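Local coordinates for SusD homolog (Bacteroides thetaiotaomicron VPI-5482, PDB 3IV0), which is of unknown function but, as a SusD-family outer-membrane protein, probably binds sugars at the surface of the bacterium, at residues A[299-304]-A[337-342]; A[321-326]-A[420-425]; A[315-320]-A[397-402]; A[51-56]-A[427-432]. One frame throughout, in Å; residues are numbered along the deposited sequence.

Contact 1. Residues A[299-304]-A[337-342]; sequences LFCYSG and APKEIK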
loop_
_atom_site.group_PDB
_atom_site.type_symbol
_atom_site.label_atom_id
_atom_site.label_comp_id
_atom_site.label_asym_id
_atom_site.label_seq_id
_atom_site.Cartn_x
_atom_site.Cartn_y
_atom_site.Cartn_z
ATOM N N LEU A 299 2.502 4.991 -20.495
ATOM C CA LEU A 299 2.920 6.242 -19.889
ATOM C C LEU A 299 4.416 6.277 -19.575
ATOM O O LEU A 299 5.093 7.279 -19.804
ATOM C CB LEU A 299 2.115 6.469 -18.590
ATOM C CG LEU A 299 2.434 7.750 -17.840
ATOM C CD1 LEU A 299 1.845 8.924 -18.577
ATOM C CD2 LEU A 299 1.844 7.704 -16.411
ATOM N N PHE A 300 4.941 5.191 -19.008
ATOM C CA PHE A 300 6.343 5.130 -18.624
ATOM C C PHE A 300 6.870 3.712 -18.633
ATOM O O PHE A 300 6.122 2.754 -18.708
ATOM C CB PHE A 300 6.613 5.791 -17.248
ATOM C CG PHE A 300 5.951 5.108 -16.063
ATOM C CD1 PHE A 300 6.519 3.976 -15.461
ATOM C CD2 PHE A 300 4.802 5.617 -15.518
ATOM C CE1 PHE A 300 5.936 3.371 -14.360
ATOM C CE2 PHE A 300 4.199 5.003 -14.425
ATOM C CZ PHE A 300 4.767 3.898 -13.841
ATOM N N CYS A 301 8.187 3.617 -18.552
ATOM C CA CYS A 301 8.848 2.340 -18.412
ATOM C C CYS A 301 9.982 2.407 -17.402
ATOM O O CYS A 301 10.525 3.459 -17.114
ATOM C CB CYS A 301 9.385 1.839 -19.767
ATOM S SG CYS A 301 10.682 2.835 -20.525
ATOM N N TYR A 302 10.343 1.228 -16.911
ATOM C CA TYR A 302 11.450 1.047 -15.987
ATOM C C TYR A 302 12.757 0.868 -16.737
ATOM O O TYR A 302 12.788 0.215 -17.784
ATOM C CB TYR A 302 11.220 -0.218 -15.151
ATOM C CG TYR A 302 10.217 -0.001 -14.023
ATOM C CD1 TYR A 302 8.868 -0.053 -14.280
ATOM C CD2 TYR A 302 10.642 0.332 -12.758
ATOM C CE1 TYR A 302 7.947 0.157 -13.267
ATOM C CE2 TYR A 302 9.707 0.554 -11.722
ATOM C CZ TYR A 302 8.380 0.454 -12.012
ATOM O OH TYR A 302 7.439 0.669 -11.030
ATOM N N SER A 303 13.814 1.413 -16.187
ATOM C CA SER A 303 15.172 1.167 -16.682
ATOM C C SER A 303 15.443 -0.314 -16.894
ATOM O O SER A 303 15.235 -1.134 -16.019
ATOM C CB SER A 303 16.158 1.733 -15.660
ATOM O OG SER A 303 17.449 1.201 -15.781
ATOM N N GLY A 304 16.015 -0.647 -18.045
ATOM C CA GLY A 304 16.450 -2.007 -18.296
ATOM C C GLY A 304 17.590 -2.426 -17.408
ATOM O O GLY A 304 17.642 -3.578 -17.012
ATOM N N ALA A 337 9.858 1.653 -29.696
ATOM C CA ALA A 337 10.185 0.358 -29.119
ATOM C C ALA A 337 9.727 0.320 -27.668
ATOM O O ALA A 337 10.547 0.279 -26.766
ATOM C CB ALA A 337 11.654 0.128 -29.192
ATOM N N PRO A 338 8.422 0.336 -27.461
ATOM C CA PRO A 338 7.945 0.354 -26.073
ATOM C C PRO A 338 8.035 -0.984 -25.369
ATOM O O PRO A 338 8.135 -2.013 -26.007
ATOM C CB PRO A 338 6.489 0.750 -26.237
ATOM C CG PRO A 338 6.094 0.189 -27.552
ATOM C CD PRO A 338 7.308 0.394 -28.421
ATOM N N LYS A 339 7.950 -0.971 -24.041
ATOM C CA LYS A 339 7.861 -2.213 -23.293
ATOM C C LYS A 339 6.787 -2.065 -22.222
ATOM O O LYS A 339 6.479 -0.943 -21.811
ATOM C CB LYS A 339 9.173 -2.605 -22.666
ATOM C CG LYS A 339 9.726 -1.631 -21.696
ATOM C CD LYS A 339 11.088 -2.151 -21.248
ATOM C CE LYS A 339 11.769 -1.259 -20.280
ATOM N NZ LYS A 339 13.061 -1.888 -19.788
ATOM N N GLU A 340 6.192 -3.181 -21.859
ATOM C CA GLU A 340 5.069 -3.149 -20.923
ATOM C C GLU A 340 5.195 -4.210 -19.866
ATOM O O GLU A 340 5.926 -5.183 -20.003
ATOM C CB GLU A 340 3.750 -3.278 -21.658
ATOM C CG GLU A 340 3.574 -4.534 -22.463
ATOM C CD GLU A 340 2.303 -4.537 -23.296
ATOM O OE1 GLU A 340 1.453 -3.615 -23.157
ATOM O OE2 GLU A 340 2.157 -5.493 -24.112
ATOM N N ILE A 341 4.468 -3.988 -18.767
ATOM C CA ILE A 341 4.382 -4.930 -17.665
ATOM C C ILE A 341 2.982 -5.521 -17.666
ATOM O O ILE A 341 2.013 -4.757 -17.683
ATOM C CB ILE A 341 4.653 -4.190 -16.341
ATOM C CG1 ILE A 341 6.103 -3.730 -16.333
ATOM C CG2 ILE A 341 4.318 -5.076 -15.154
ATOM C CD1 ILE A 341 6.471 -2.797 -15.162
ATOM N N LYS A 342 2.870 -6.839 -17.677
ATOM C CA LYS A 342 1.611 -7.539 -17.842
ATOM C C LYS A 342 1.126 -8.281 -16.575
ATOM O O LYS A 342 0.104 -8.960 -16.560
ATOM C CB LYS A 342 1.712 -8.521 -19.013
ATOM C CG LYS A 342 2.663 -9.614 -18.806
ATOM C CD LYS A 342 2.695 -10.519 -20.069
ATOM C CE LYS A 342 3.683 -11.651 -19.919
ATOM N NZ LYS A 342 3.756 -12.460 -21.159
HETATM O O HOH W 1 6.456 -0.106 -19.101
#
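The ammonium group of Lys339 is held by three backbone carbonyls. Across the contact NZ reaches the carbonyl O of Tyr302 at 2.9 Å, a weak hydrogen bond, and from the loop it also donates to the carbonyls of Ser330 and Ile328, so three carbonyl oxygens share the buried ammonium group. Lys339 CG lies between the backbone N and the carbonyl carbon (chi1 60°); beyond it the chain runs fully extended, and this straight run carries NZ to the end of the strand, where NZ also lies 3.6 Å from Gly304 N at the start of helix 304-310. On the way its methylene groups pass alongside Cys301, with CE 3.9 Å from Cys301 CB.

Further along, Ile341 points its CD1 methyl at the Tyr302 ring, 3.7 Å from CD1 of the tyrosine, the two side chains crossing at about a right angle. Phe284 of helix 284-287 packs against both residues. One water ties the backbones together, donating to Phe300 O at 2.9 Å and to Lys339 O at 2.8 Å. Tyr58 OH bonds Lys339 N, a further tie to the chain just after strand 55-57. The contact thus packs an irregular segment beside strand 300-302, which pairs with 55-57 in a two-stranded antiparallel sheet.

Contact 2. Residues A[321-326]-A[420-425]; sequences ELWFDE and CRELIG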
loop_
_atom_site.group_PDB
_atom_site.type_symbol
_atom_site.label_atom_id
_atom_site.label_comp_id
_atom_site.label_asym_id
_atom_site.label_seq_id
_atom_site.Cartn_x
_atom_site.Cartn_y
_atom_site.Cartn_z
ATOM N N GLU A 321 9.035 -14.100 -17.039
ATOM C CA GLU A 321 8.224 -14.464 -18.188
ATOM C C GLU A 321 6.759 -14.073 -18.012
ATOM O O GLU A 321 6.052 -13.732 -18.979
ATOM C CB GLU A 321 8.303 -15.968 -18.427
ATOM C CG GLU A 321 9.578 -16.494 -18.999
ATOM C CD GLU A 321 10.716 -16.652 -17.997
ATOM O OE1 GLU A 321 10.479 -16.805 -16.781
ATOM O OE2 GLU A 321 11.896 -16.644 -18.445
ATOM N N LEU A 322 6.264 -14.146 -16.784
ATOM C CA LEU A 322 4.825 -13.988 -16.596
ATOM C C LEU A 322 4.407 -12.567 -16.327
ATOM O O LEU A 322 3.246 -12.234 -16.563
ATOM C CB LEU A 322 4.330 -14.885 -15.468
ATOM C CG LEU A 322 4.394 -16.374 -15.737
ATOM C CD1 LEU A 322 4.194 -17.193 -14.483
ATOM C CD2 LEU A 322 3.331 -16.797 -16.779
ATOM N N TRP A 323 5.301 -11.752 -15.816
ATOM C CA TRP A 323 4.933 -10.398 -15.422
ATOM C C TRP A 323 5.448 -9.338 -16.365
ATOM O O TRP A 323 4.988 -8.203 -16.317
ATOM C CB TRP A 323 5.396 -10.101 -14.007
ATOM C CG TRP A 323 4.681 -10.869 -12.957
ATOM C CD1 TRP A 323 3.636 -11.695 -13.122
ATOM C CD2 TRP A 323 4.926 -10.789 -11.544
ATOM N NE1 TRP A 323 3.230 -12.198 -11.898
ATOM C CE2 TRP A 323 4.012 -11.648 -10.919
ATOM C CE3 TRP A 323 5.849 -10.103 -10.761
ATOM C CZ2 TRP A 323 3.972 -11.802 -9.539
ATOM C CZ3 TRP A 323 5.790 -10.245 -9.389
ATOM C CH2 TRP A 323 4.884 -11.113 -8.804
ATOM N N PHE A 324 6.390 -9.700 -17.239
ATOM C CA PHE A 324 6.997 -8.744 -18.146
ATOM C C PHE A 324 6.927 -9.283 -19.565
ATOM O O PHE A 324 6.807 -10.494 -19.784
ATOM C CB PHE A 324 8.459 -8.448 -17.779
ATOM C CG PHE A 324 8.623 -7.891 -16.408
ATOM C CD1 PHE A 324 8.735 -8.741 -15.324
ATOM C CD2 PHE A 324 8.702 -6.523 -16.207
ATOM C CE1 PHE A 324 8.859 -8.235 -14.054
ATOM C CE2 PHE A 324 8.836 -6.005 -14.902
ATOM C CZ PHE A 324 8.932 -6.872 -13.846
ATOM N N ASP A 325 6.996 -8.376 -20.530
ATOM C CA ASP A 325 7.169 -8.799 -21.929
ATOM C C ASP A 325 8.648 -9.081 -22.242
ATOM O O ASP A 325 9.545 -8.992 -21.397
ATOM C CB ASP A 325 6.517 -7.777 -22.869
ATOM C CG ASP A 325 7.305 -6.480 -22.999
ATOM O OD1 ASP A 325 8.472 -6.387 -22.601
ATOM O OD2 ASP A 325 6.728 -5.491 -23.529
ATOM N N GLU A 326 8.899 -9.495 -23.475
ATOM C CA GLU A 326 10.238 -9.943 -23.841
ATOM C C GLU A 326 11.266 -8.811 -23.890
ATOM O O GLU A 326 12.468 -9.056 -23.890
ATOM C CB GLU A 326 10.175 -10.713 -25.167
ATOM C CG GLU A 326 11.376 -11.576 -25.442
ATOM C CD GLU A 326 11.124 -12.564 -26.572
ATOM O OE1 GLU A 326 10.605 -13.671 -26.295
ATOM O OE2 GLU A 326 11.441 -12.224 -27.732
ATOM N N CYS A 420 11.093 -6.206 -3.545
ATOM C CA CYS A 420 11.070 -5.385 -4.741
ATOM C C CYS A 420 10.612 -6.171 -5.956
ATOM O O CYS A 420 9.877 -5.659 -6.794
ATOM C CB CYS A 420 12.443 -4.785 -4.979
ATOM S SG CYS A 420 12.979 -3.538 -3.791
ATOM N N ARG A 421 11.041 -7.421 -6.077
ATOM C CA ARG A 421 10.588 -8.265 -7.191
ATOM C C ARG A 421 9.125 -8.635 -7.044
ATOM O O ARG A 421 8.327 -8.505 -7.986
ATOM C CB ARG A 421 11.372 -9.570 -7.235
ATOM C CG ARG A 421 12.797 -9.463 -7.770
ATOM C CD ARG A 421 13.464 -10.846 -7.782
ATOM N NE ARG A 421 13.997 -11.255 -6.503
ATOM C CZ ARG A 421 15.169 -10.879 -6.022
ATOM N NH1 ARG A 421 15.962 -10.104 -6.738
ATOM N NH2 ARG A 421 15.557 -11.290 -4.837
ATOM N N GLU A 422 8.754 -9.125 -5.866
ATOM C CA GLU A 422 7.434 -9.687 -5.653
ATOM C C GLU A 422 6.323 -8.642 -5.720
ATOM O O GLU A 422 5.250 -8.912 -6.262
ATOM C CB GLU A 422 7.392 -10.389 -4.305
ATOM C CG GLU A 422 6.090 -11.057 -3.981
ATOM C CD GLU A 422 5.750 -12.189 -4.907
ATOM O OE1 GLU A 422 6.658 -12.792 -5.544
ATOM O OE2 GLU A 422 4.559 -12.543 -5.032
ATOM N N LEU A 423 6.597 -7.434 -5.220
ATOM C CA LEU A 423 5.554 -6.436 -5.039
ATOM C C LEU A 423 5.576 -5.293 -6.012
ATOM O O LEU A 423 4.823 -4.330 -5.870
ATOM C CB LEU A 423 5.581 -5.907 -3.620
ATOM C CG LEU A 423 5.449 -6.946 -2.512
ATOM C CD1 LEU A 423 5.650 -6.328 -1.112
ATOM C CD2 LEU A 423 4.100 -7.702 -2.536
ATOM N N ILE A 424 6.341 -5.432 -7.084
ATOM C CA ILE A 424 6.411 -4.369 -8.057
ATOM C C ILE A 424 5.025 -3.997 -8.549
ATOM O O ILE A 424 4.233 -4.846 -8.919
ATOM C CB ILE A 424 7.372 -4.751 -9.239
ATOM C CG1 ILE A 424 7.552 -3.512 -10.132
ATOM C CG2 ILE A 424 6.890 -5.993 -10.026
ATOM C CD1 ILE A 424 8.721 -3.657 -11.142
ATOM N N GLY A 425 4.745 -2.700 -8.547
ATOM C CA GLY A 425 3.458 -2.199 -9.018
ATOM C C GLY A 425 2.338 -2.205 -7.992
ATOM O O GLY A 425 1.225 -1.831 -8.338
#
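The six-membered ring of Trp323 meets the last turn of helix 408-422 with its rim: the carbonyl O of Arg421 lies at the ring edge, near its plane, 3.4 Å from CZ3. Glu422 O comes up obliquely, 3.4 Å from CH2. The Phe324 ring likewise turns its edge to this segment, CZ standing 4.2 Å from Ile424 CD1. Lys343 makes a cation-pi contact with the indole and also donates to the carbonyls of Glu422 and Ile424, joining both sides of the contact.

Trp323 CG lies anti to its carbonyl carbon (chi1 -68°), which sends the indole across to the helix end, while NE1 at the other end of the ring system bonds Ser253 OG. The carboxylate of Glu422 flanks CH2, with OE2 4.0 Å away and its plane 60° from that of the indole. The Glu422 chain bends at chi2 (64°), which brings its carboxylate back toward the indole, and its charge is met by Arg319, Arg398 and Arg366, a cluster that probably keeps it ionised. Ile424 adds an apolar side, its CG2 being 4.3 Å from Trp323 CE3. With an alanine here instead of Trp323, the end of helix 408-422 would probably lose the ring packed against it, and Ser253 OG and Lys343 their indole partner. This is aromatic packing against a helix C-terminus, joining the end region of helix 318-323 to the turn that follows helix 408-422.

Contact 3. Residues A[315-320]-A[397-402]; sequences EDDARK and NRAHAS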
loop_
_atom_site.group_PDB
_atom_site.type_symbol
_atom_site.label_atom_id
_atom_site.label_comp_id
_atom_site.label_asym_id
_atom_site.label_seq_id
_atom_site.Cartn_x
_atom_site.Cartn_y
_atom_site.Cartn_z
ATOM N N GLU A 315 19.522 -16.207 -13.747
ATOM C CA GLU A 315 18.883 -16.950 -12.675
ATOM C C GLU A 315 17.400 -17.169 -12.944
ATOM O O GLU A 315 16.716 -16.267 -13.439
ATOM C CB GLU A 315 19.121 -16.176 -11.367
ATOM C CG GLU A 315 20.626 -16.080 -10.985
ATOM C CD GLU A 315 20.895 -15.287 -9.716
ATOM O OE1 GLU A 315 20.345 -15.670 -8.672
ATOM O OE2 GLU A 315 21.679 -14.312 -9.757
ATOM N N ASP A 316 16.899 -18.344 -12.619
ATOM C CA ASP A 316 15.499 -18.692 -12.862
ATOM C C ASP A 316 14.561 -17.825 -12.038
ATOM O O ASP A 316 14.855 -17.581 -10.873
ATOM C CB ASP A 316 15.219 -20.140 -12.474
ATOM C CG ASP A 316 15.798 -21.148 -13.442
ATOM O OD1 ASP A 316 16.228 -20.780 -14.567
ATOM O OD2 ASP A 316 15.831 -22.331 -13.043
ATOM N N ASP A 317 13.445 -17.410 -12.629
ATOM C CA ASP A 317 12.414 -16.665 -11.886
ATOM C C ASP A 317 11.233 -16.504 -12.826
ATOM O O ASP A 317 11.312 -15.738 -13.792
ATOM C CB ASP A 317 12.934 -15.302 -11.480
ATOM C CG ASP A 317 11.999 -14.549 -10.542
ATOM O OD1 ASP A 317 10.764 -14.799 -10.609
ATOM O OD2 ASP A 317 12.489 -13.719 -9.759
ATOM N N ALA A 318 10.161 -17.229 -12.552
ATOM C CA ALA A 318 8.999 -17.233 -13.427
ATOM C C ALA A 318 8.336 -15.851 -13.554
ATOM O O ALA A 318 7.583 -15.604 -14.510
ATOM C CB ALA A 318 8.026 -18.250 -12.984
ATOM N N ARG A 319 8.583 -14.949 -12.598
ATOM C CA ARG A 319 8.038 -13.614 -12.723
ATOM C C ARG A 319 8.572 -12.921 -13.956
ATOM O O ARG A 319 7.910 -12.053 -14.533
ATOM C CB ARG A 319 8.324 -12.788 -11.455
ATOM C CG ARG A 319 7.567 -13.319 -10.227
ATOM C CD ARG A 319 8.065 -12.759 -8.891
ATOM N NE ARG A 319 9.405 -13.263 -8.587
ATOM C CZ ARG A 319 9.961 -13.320 -7.385
ATOM N NH1 ARG A 319 9.287 -12.962 -6.294
ATOM N NH2 ARG A 319 11.202 -13.740 -7.241
ATOM N N LYS A 320 9.780 -13.291 -14.382
ATOM C CA LYS A 320 10.333 -12.662 -15.585
ATOM C C LYS A 320 9.425 -12.865 -16.794
ATOM O O LYS A 320 9.084 -11.906 -17.474
ATOM C CB LYS A 320 11.739 -13.204 -15.889
ATOM C CG LYS A 320 12.780 -12.785 -14.906
ATOM C CD LYS A 320 14.209 -13.109 -15.389
ATOM C CE LYS A 320 14.477 -14.591 -15.489
ATOM N NZ LYS A 320 15.922 -14.895 -15.854
ATOM N N ASN A 397 10.056 -20.116 -3.886
ATOM C CA ASN A 397 9.579 -21.355 -4.492
ATOM C C ASN A 397 8.329 -21.117 -5.339
ATOM O O ASN A 397 8.185 -21.690 -6.412
ATOM C CB ASN A 397 9.326 -22.443 -3.456
ATOM C CG ASN A 397 10.605 -23.112 -2.934
ATOM O OD1 ASN A 397 10.688 -23.462 -1.747
ATOM N ND2 ASN A 397 11.570 -23.325 -3.803
ATOM N N ARG A 398 7.426 -20.245 -4.893
ATOM C CA ARG A 398 6.238 -19.967 -5.686
ATOM C C ARG A 398 6.621 -19.345 -7.032
ATOM O O ARG A 398 5.978 -19.630 -8.046
ATOM C CB ARG A 398 5.256 -19.066 -4.894
ATOM C CG ARG A 398 3.939 -18.903 -5.581
ATOM C CD ARG A 398 3.825 -17.689 -6.447
ATOM N NE ARG A 398 3.872 -16.452 -5.665
ATOM C CZ ARG A 398 2.856 -15.940 -4.984
ATOM N NH1 ARG A 398 1.680 -16.531 -4.959
ATOM N NH2 ARG A 398 3.031 -14.827 -4.307
ATOM N N ALA A 399 7.667 -18.531 -7.043
ATOM C CA ALA A 399 8.172 -17.909 -8.277
ATOM C C ALA A 399 9.088 -18.817 -9.097
ATOM O O ALA A 399 9.609 -18.383 -10.123
ATOM C CB ALA A 399 8.891 -16.631 -7.911
ATOM N N HIS A 400 9.339 -20.038 -8.633
ATOM C CA HIS A 400 10.288 -20.931 -9.282
ATOM C C HIS A 400 11.656 -20.244 -9.398
ATOM O O HIS A 400 12.352 -20.367 -10.413
ATOM C CB HIS A 400 9.739 -21.436 -10.635
ATOM C CG HIS A 400 8.375 -22.023 -10.537
ATOM N ND1 HIS A 400 8.067 -23.039 -9.660
ATOM C CD2 HIS A 400 7.231 -21.732 -11.194
ATOM C CE1 HIS A 400 6.788 -23.353 -9.789
ATOM N NE2 HIS A 400 6.261 -22.575 -10.713
ATOM N N ALA A 401 12.064 -19.553 -8.339
ATOM C CA ALA A 401 13.388 -19.036 -8.186
ATOM C C ALA A 401 14.188 -19.893 -7.219
ATOM O O ALA A 401 13.624 -20.669 -6.439
ATOM C CB ALA A 401 13.326 -17.569 -7.700
ATOM N N SER A 402 15.503 -19.755 -7.256
ATOM C CA SER A 402 16.350 -20.608 -6.435
ATOM C C SER A 402 16.139 -20.373 -4.936
ATOM O O SER A 402 15.900 -19.249 -4.510
ATOM C CB SER A 402 17.809 -20.378 -6.779
ATOM O OG SER A 402 18.241 -19.074 -6.402
HETATM O O HOH W 2 20.175 -18.269 -8.330
HETATM O O HOH W 3 16.828 -18.161 -9.139
#
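Ala399 and Ala318 form the tight centre of this contact, where a Schellman motif ending helix 385-398 meets the N-terminus of helix 318-323. Ala318 N donates to Ala399 O at 2.7 Å, nearly along the C=O axis. His400, with its positive phi, turns the chain there, and its ring edge faces Ala318 CB, 4.0 Å from CD2. On the other flank Ala399 CB sits over one face of the Arg319 guanidinium, 3.5 Å from NE.

That guanidinium is fixed side-on by Asp317, the helix N-cap: NE binds OD1 and NH2 binds OD2, while OD1 also accepts from Arg319 N. Asp317 CG lies anti to its own N (chi1 -172°), which brings the carboxylate to the edge of the guanidinium. NH1 goes on to Glu422 and Glu418, linking the cap to helix 408-422.

The solvent side, at Glu315, Asp316 and Ser402, is looser and relies largely on water. One water donates to Glu315 OE1 and hydrogen-bonds Ser402 OG; another accepts from Ser402 N and donates to Asp316 O at 2.7 Å. The same carbonyl O of Asp316 also receives a CA-H...O contact from Ala401 CA, at 3.4 Å.

Contact 4. Residues A[51-56]-A[427-432]; sequences RCAPIT and GHYYYD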
loop_
_atom_site.group_PDB
_atom_site.type_symbol
_atom_site.label_atom_id
_atom_site.label_comp_id
_atom_site.label_asym_id
_atom_site.label_seq_id
_atom_site.Cartn_x
_atom_site.Cartn_y
_atom_site.Cartn_z
ATOM N N ARG A 51 7.558 7.249 -7.120
ATOM C CA ARG A 51 8.464 8.179 -6.488
ATOM C C ARG A 51 9.815 7.527 -6.259
ATOM O O ARG A 51 9.912 6.432 -5.697
ATOM C CB ARG A 51 7.895 8.650 -5.166
ATOM C CG ARG A 51 8.649 9.807 -4.590
ATOM C CD ARG A 51 7.936 10.374 -3.384
ATOM N NE ARG A 51 8.672 11.482 -2.784
ATOM C CZ ARG A 51 8.278 12.129 -1.712
ATOM N NH1 ARG A 51 7.167 11.769 -1.086
ATOM N NH2 ARG A 51 8.995 13.096 -1.217
ATOM N N CYS A 52 10.883 8.186 -6.727
ATOM C CA CYS A 52 12.258 7.665 -6.670
ATOM C C CYS A 52 12.444 6.361 -7.429
ATOM O O CYS A 52 13.421 5.660 -7.190
ATOM C CB CYS A 52 12.769 7.532 -5.228
ATOM S SG CYS A 52 12.803 9.105 -4.340
ATOM N N ALA A 53 11.501 6.000 -8.315
ATOM C CA ALA A 53 11.630 4.833 -9.155
ATOM C C ALA A 53 12.428 5.191 -10.430
ATOM O O ALA A 53 12.315 6.325 -10.922
ATOM C CB ALA A 53 10.242 4.304 -9.537
ATOM N N PRO A 54 13.199 4.235 -10.942
ATOM C CA PRO A 54 13.991 4.450 -12.170
ATOM C C PRO A 54 13.113 4.305 -13.417
ATOM O O PRO A 54 13.245 3.356 -14.204
ATOM C CB PRO A 54 15.059 3.381 -12.062
ATOM C CG PRO A 54 14.400 2.270 -11.380
ATOM C CD PRO A 54 13.452 2.908 -10.367
ATOM N N ILE A 55 12.228 5.290 -13.579
ATOM C CA ILE A 55 11.227 5.296 -14.629
ATOM C C ILE A 55 11.397 6.522 -15.509
ATOM O O ILE A 55 11.874 7.578 -15.073
ATOM C CB ILE A 55 9.794 5.222 -14.046
ATOM C CG1 ILE A 55 9.465 6.394 -13.125
ATOM C CG2 ILE A 55 9.581 3.878 -13.360
ATOM C CD1 ILE A 55 7.981 6.373 -12.659
ATOM N N THR A 56 10.971 6.360 -16.759
ATOM C CA THR A 56 11.027 7.424 -17.736
ATOM C C THR A 56 9.741 7.465 -18.541
ATOM O O THR A 56 9.262 6.427 -18.955
ATOM C CB THR A 56 12.204 7.202 -18.720
ATOM O OG1 THR A 56 13.421 7.073 -17.985
ATOM C CG2 THR A 56 12.302 8.339 -19.698
ATOM N N GLY A 427 2.530 -0.576 -4.877
ATOM C CA GLY A 427 2.548 0.609 -4.030
ATOM C C GLY A 427 3.424 0.522 -2.807
ATOM O O GLY A 427 3.234 1.326 -1.885
ATOM N N HIS A 428 4.374 -0.396 -2.789
ATOM C CA HIS A 428 5.281 -0.588 -1.679
ATOM C C HIS A 428 6.686 -0.049 -1.892
ATOM O O HIS A 428 7.364 0.201 -0.925
ATOM C CB HIS A 428 5.365 -2.064 -1.304
ATOM C CG HIS A 428 4.104 -2.601 -0.730
ATOM N ND1 HIS A 428 3.733 -2.327 0.572
ATOM C CD2 HIS A 428 3.103 -3.313 -1.290
ATOM C CE1 HIS A 428 2.554 -2.900 0.791
ATOM N NE2 HIS A 428 2.159 -3.509 -0.308
ATOM N N TYR A 429 7.150 0.059 -3.124
ATOM C CA TYR A 429 8.525 0.376 -3.425
ATOM C C TYR A 429 9.059 1.561 -2.651
ATOM O O TYR A 429 10.046 1.452 -1.905
ATOM C CB TYR A 429 8.652 0.610 -4.927
ATOM C CG TYR A 429 9.967 1.233 -5.335
ATOM C CD1 TYR A 429 11.145 0.485 -5.357
ATOM C CD2 TYR A 429 10.009 2.556 -5.735
ATOM C CE1 TYR A 429 12.367 1.107 -5.748
ATOM C CE2 TYR A 429 11.202 3.181 -6.102
ATOM C CZ TYR A 429 12.348 2.446 -6.149
ATOM O OH TYR A 429 13.506 3.138 -6.536
ATOM N N TYR A 430 8.425 2.717 -2.833
ATOM C CA TYR A 430 8.969 3.913 -2.239
ATOM C C TYR A 430 8.920 3.847 -0.722
ATOM O O TYR A 430 9.842 4.262 -0.030
ATOM C CB TYR A 430 8.247 5.165 -2.757
ATOM C CG TYR A 430 8.715 6.399 -2.069
ATOM C CD1 TYR A 430 9.921 6.998 -2.392
ATOM C CD2 TYR A 430 7.978 6.955 -1.065
ATOM C CE1 TYR A 430 10.341 8.143 -1.738
ATOM C CE2 TYR A 430 8.373 8.077 -0.413
ATOM C CZ TYR A 430 9.571 8.680 -0.737
ATOM O OH TYR A 430 10.013 9.821 -0.104
ATOM N N TYR A 431 7.800 3.344 -0.221
ATOM C CA TYR A 431 7.579 3.309 1.204
ATOM C C TYR A 431 8.542 2.324 1.880
ATOM O O TYR A 431 9.064 2.618 2.966
ATOM C CB TYR A 431 6.120 2.954 1.438
ATOM C CG TYR A 431 5.167 4.051 1.035
ATOM C CD1 TYR A 431 5.281 5.330 1.565
ATOM C CD2 TYR A 431 4.104 3.796 0.195
ATOM C CE1 TYR A 431 4.390 6.340 1.215
ATOM C CE2 TYR A 431 3.185 4.799 -0.147
ATOM C CZ TYR A 431 3.318 6.039 0.408
ATOM O OH TYR A 431 2.382 7.047 0.147
ATOM N N ASP A 432 8.853 1.214 1.214
ATOM C CA ASP A 432 9.880 0.286 1.726
ATOM C C ASP A 432 11.234 0.984 1.779
ATOM O O ASP A 432 12.003 0.801 2.721
ATOM C CB ASP A 432 9.959 -0.945 0.837
ATOM C CG ASP A 432 8.856 -1.948 1.103
ATOM O OD1 ASP A 432 8.109 -1.829 2.101
ATOM O OD2 ASP A 432 8.852 -2.966 0.372
#
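A CH-pi contact comes first: Arg51 lies along one face of the Tyr430 ring. Its CD stands over the face, 3.7 Å from the ring centroid, and its guanidinium is almost parallel to the ring, the planes 8° apart. Tyr430 OH sits over the centre of that guanidinium, 3.3 Å from Arg51 CZ, and the hydroxyl bonds elsewhere, to Trp459 O. The arginine chain is extended from CG to NE, with CG trans to the backbone N (chi1 -169°), and this takes it the length of the ring to where NH2 donates to Asn71 OD1 and Thr460 O. Trp461 adds a cation-pi contact to the same guanidinium.

A sulfur-aromatic contact joins from the rim: Cys52 SG is at the edge of the Tyr430 ring, 3.7 Å from CE1. A leucine in place of Tyr430 would probably leave one face of Arg51 and the Cys52 sulfur without the aromatic ring, and Trp459 O without its donor.

These residues join the loop between helix 43-50 and strand 55-57 to the first turn of helix 429-436, bringing parts of the SusD fold far apart in sequence together.

The one hydrogen bond across the segments is from Tyr429 OH to Cys52 O, 2.6 Å long; the donor stands above the carbonyl plane, 39° out of it.

Apolar packing completes the contact. Ala53 CB is 3.7 Å from Tyr429 CE2, and Pro54, centre of an inverse gamma turn, sets its CD 4.4 Å from Tyr429 CZ. Tyr306 of helix 304-310 touches both Pro54 and Tyr429.

Overall arrangement
Contact 4 pairs 51-56 with 427-432 and spans the other three along the chain, whose segments alternate in sequence. Contacts 2 and 3 share helix 318-323, lie about 11 Å apart between centres, and are linked by salt bridges from Glu422 to Arg319 and Arg398. Contact 1, also about 11 Å from contact 2, touches it through probable hydrogen bonds of Lys342 N to Trp323 O and of Glu340 N to Asp325 OD2. Contacts 1 and 4 meet in the two-stranded antiparallel sheet of 55-57 and 300-302. Contacts 3 and 4 lie about 22 Å apart between centres. Contact 4 thus ties the early chain to the C-terminal part; contacts 2 and 3 lie wholly in the later chain.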